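Local coordinates for CheQ (Campylobacter jejuni subsp. jejuni, PDB 6A51), which probably acts as a regulator that, together with CheP, controls transcription of the core chemotaxis operon cheVAW, at residues A31-F36 against K45-V50. Numbering follows the deposited sequence.
Sequences AEFHRF and KFWKNV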
loop_
_atom_site.group_PDB
_atom_site.type_symbol
_atom_site.label_atom_id
_atom_site.label_comp_id
_atom_site.label_asym_id
_atom_site.label_seq_id
_atom_site.Cartn_x
_atom_site.Cartn_y
_atom_site.Cartn_z
ATOM N N ALA A 31 8.557 11.807 2.745
ATOM C CA ALA A 31 8.974 11.935 4.139
ATOM C C ALA A 31 10.376 11.392 4.365
ATOM O O ALA A 31 11.133 11.924 5.185
ATOM C CB ALA A 31 7.982 11.209 5.051
ATOM N N GLU A 32 10.741 10.335 3.648
ATOM C CA GLU A 32 12.066 9.748 3.792
ATOM C C GLU A 32 13.077 10.398 2.856
ATOM O O GLU A 32 14.212 10.664 3.264
ATOM C CB GLU A 32 11.998 8.230 3.552
ATOM C CG GLU A 32 13.356 7.551 3.431
ATOM C CD GLU A 32 13.280 6.069 3.070
ATOM O OE1 GLU A 32 13.518 5.236 3.974
ATOM O OE2 GLU A 32 13.010 5.737 1.889
ATOM N N PHE A 33 12.676 10.685 1.614
ATOM C CA PHE A 33 13.613 11.213 0.625
ATOM C C PHE A 33 14.150 12.580 1.015
ATOM O O PHE A 33 15.327 12.872 0.793
ATOM C CB PHE A 33 12.947 11.308 -0.744
ATOM C CG PHE A 33 13.677 12.197 -1.711
ATOM C CD1 PHE A 33 14.732 11.695 -2.473
ATOM C CD2 PHE A 33 13.310 13.537 -1.871
ATOM C CE1 PHE A 33 15.420 12.508 -3.381
ATOM C CE2 PHE A 33 13.989 14.361 -2.779
ATOM C CZ PHE A 33 15.048 13.846 -3.535
ATOM N N HIS A 34 13.302 13.456 1.549
ATOM C CA HIS A 34 13.796 14.802 1.822
ATOM C C HIS A 34 14.766 14.835 2.993
ATOM O O HIS A 34 15.556 15.775 3.097
ATOM C CB HIS A 34 12.638 15.767 2.060
ATOM C CG HIS A 34 12.176 15.840 3.480
ATOM N ND1 HIS A 34 11.338 14.902 4.041
ATOM C CD2 HIS A 34 12.389 16.772 4.439
ATOM C CE1 HIS A 34 11.066 15.244 5.288
ATOM N NE2 HIS A 34 11.691 16.376 5.553
ATOM N N ARG A 35 14.705 13.842 3.862
ATOM C CA ARG A 35 15.663 13.710 4.950
ATOM C C ARG A 35 17.056 13.277 4.413
ATOM O O ARG A 35 18.052 13.798 4.813
ATOM C CB ARG A 35 15.115 12.872 6.117
ATOM C CG ARG A 35 13.799 13.384 6.727
ATOM C CD ARG A 35 13.406 12.749 8.076
ATOM N NE ARG A 35 11.973 12.462 8.366
ATOM C CZ ARG A 35 11.225 13.069 9.307
ATOM N NH1 ARG A 35 11.728 14.049 10.039
ATOM N NH2 ARG A 35 9.952 12.721 9.532
ATOM N N PHE A 36 17.104 12.349 3.475
ATOM C CA PHE A 36 18.340 11.891 2.868
ATOM C C PHE A 36 19.004 12.937 2.018
ATOM O O PHE A 36 20.208 13.013 1.943
ATOM C CB PHE A 36 18.136 10.628 2.058
ATOM C CG PHE A 36 17.814 9.446 2.887
ATOM C CD1 PHE A 36 18.369 9.302 4.132
ATOM C CD2 PHE A 36 16.968 8.481 2.430
ATOM C CE1 PHE A 36 18.076 8.223 4.917
ATOM C CE2 PHE A 36 16.668 7.391 3.205
ATOM C CZ PHE A 36 17.221 7.263 4.453
ATOM N N LYS A 45 7.687 20.891 -4.130
ATOM C CA LYS A 45 6.679 21.780 -4.705
ATOM C C LYS A 45 7.273 22.792 -5.679
ATOM O O LYS A 45 6.533 23.383 -6.470
ATOM C CB LYS A 45 5.932 22.536 -3.604
ATOM C CG LYS A 45 5.329 21.670 -2.543
ATOM C CD LYS A 45 4.043 22.270 -2.020
ATOM C CE LYS A 45 3.776 21.831 -0.594
ATOM N NZ LYS A 45 2.385 22.103 -0.147
ATOM N N PHE A 46 8.583 23.014 -5.638
ATOM C CA PHE A 46 9.214 24.040 -6.453
ATOM C C PHE A 46 10.018 23.492 -7.620
ATOM O O PHE A 46 10.417 24.275 -8.485
ATOM C CB PHE A 46 10.124 24.917 -5.590
ATOM C CG PHE A 46 9.406 25.591 -4.483
ATOM C CD1 PHE A 46 8.649 26.729 -4.723
ATOM C CD2 PHE A 46 9.466 25.084 -3.200
ATOM C CE1 PHE A 46 7.981 27.356 -3.694
ATOM C CE2 PHE A 46 8.798 25.703 -2.162
ATOM C CZ PHE A 46 8.052 26.836 -2.409
ATOM N N TRP A 47 10.303 22.194 -7.662
ATOM C CA TRP A 47 10.750 21.613 -8.917
ATOM C C TRP A 47 9.621 21.730 -9.916
ATOM O O TRP A 47 8.445 21.651 -9.550
ATOM C CB TRP A 47 11.128 20.134 -8.780
ATOM C CG TRP A 47 11.893 19.739 -7.563
ATOM C CD1 TRP A 47 12.607 20.553 -6.726
ATOM C CD2 TRP A 47 12.014 18.416 -7.041
ATOM N NE1 TRP A 47 13.157 19.811 -5.712
ATOM C CE2 TRP A 47 12.808 18.495 -5.882
ATOM C CE3 TRP A 47 11.520 17.170 -7.438
ATOM C CZ2 TRP A 47 13.124 17.372 -5.118
ATOM C CZ3 TRP A 47 11.837 16.061 -6.682
ATOM C CH2 TRP A 47 12.630 16.170 -5.534
ATOM N N LYS A 48 10.139 22.028 -11.100
ATOM C CA LYS A 48 9.556 22.305 -12.383
ATOM C C LYS A 48 8.822 21.194 -13.005
ATOM O O LYS A 48 7.748 21.392 -13.523
ATOM C CB LYS A 48 10.700 22.671 -13.315
ATOM C CG LYS A 48 10.302 22.894 -14.745
ATOM C CD LYS A 48 11.441 23.439 -15.579
ATOM C CE LYS A 48 11.252 23.138 -17.057
ATOM N NZ LYS A 48 9.843 23.337 -17.467
ATOM N N ASN A 49 9.418 20.033 -13.002
ATOM C CA ASN A 49 8.722 18.921 -13.529
ATOM C C ASN A 49 8.704 18.034 -12.349
ATOM O O ASN A 49 9.730 17.574 -11.937
ATOM C CB ASN A 49 9.497 18.276 -14.656
ATOM C CG ASN A 49 9.489 19.100 -15.916
ATOM O OD1 ASN A 49 8.442 19.483 -16.426
ATOM N ND2 ASN A 49 10.663 19.369 -16.427
ATOM N N VAL A 50 7.532 17.878 -11.750
ATOM C CA VAL A 50 7.395 17.040 -10.575
ATOM C C VAL A 50 6.208 16.111 -10.735
ATOM O O VAL A 50 5.106 16.549 -11.064
ATOM C CB VAL A 50 7.208 17.882 -9.300
ATOM C CG1 VAL A 50 5.999 18.796 -9.440
ATOM C CG2 VAL A 50 7.064 16.979 -8.084
#
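F33 and W47 reach toward each other from opposite directions and meet rim to rim, the only side-chain contact between 31-36 and 45-50, where helix 30-37 meets the loop before strand 52-55. Atom CE2 of F33 lies 3.6 Å from CH2 of W47, at the edge of the indole's six-membered ring and near its plane. The two rings stand almost perpendicular, with their planes at 85°, yet neither sits over the face of the other, and their centroids are 6.0 Å apart; this is therefore not a T-shaped stack. Both side chains point from their backbones toward the partner segment. In F33, CG is anti to the backbone N and beside the carbonyl carbon (chi1 163°), and the CE2/CZ rim of the phenyl is what reaches W47.

The tight side belongs to F33: this buried ring also packs against A75 of helix 73-77 and against the loop residues I39 and C79, and a purely apolar phenyl suits such surroundings. W47 is only partly buried, and its long, flat indole lets a loop residue reach F33. The neighbouring loop residues K48 and N49 are exposed.

No hydrogen bond joins the two segments. With just 71 Å² buried in all, the loop is linked to the helix here by van der Waals and hydrophobic contact, and this apolar edge contact by itself imposes no hydrogen-bond directionality.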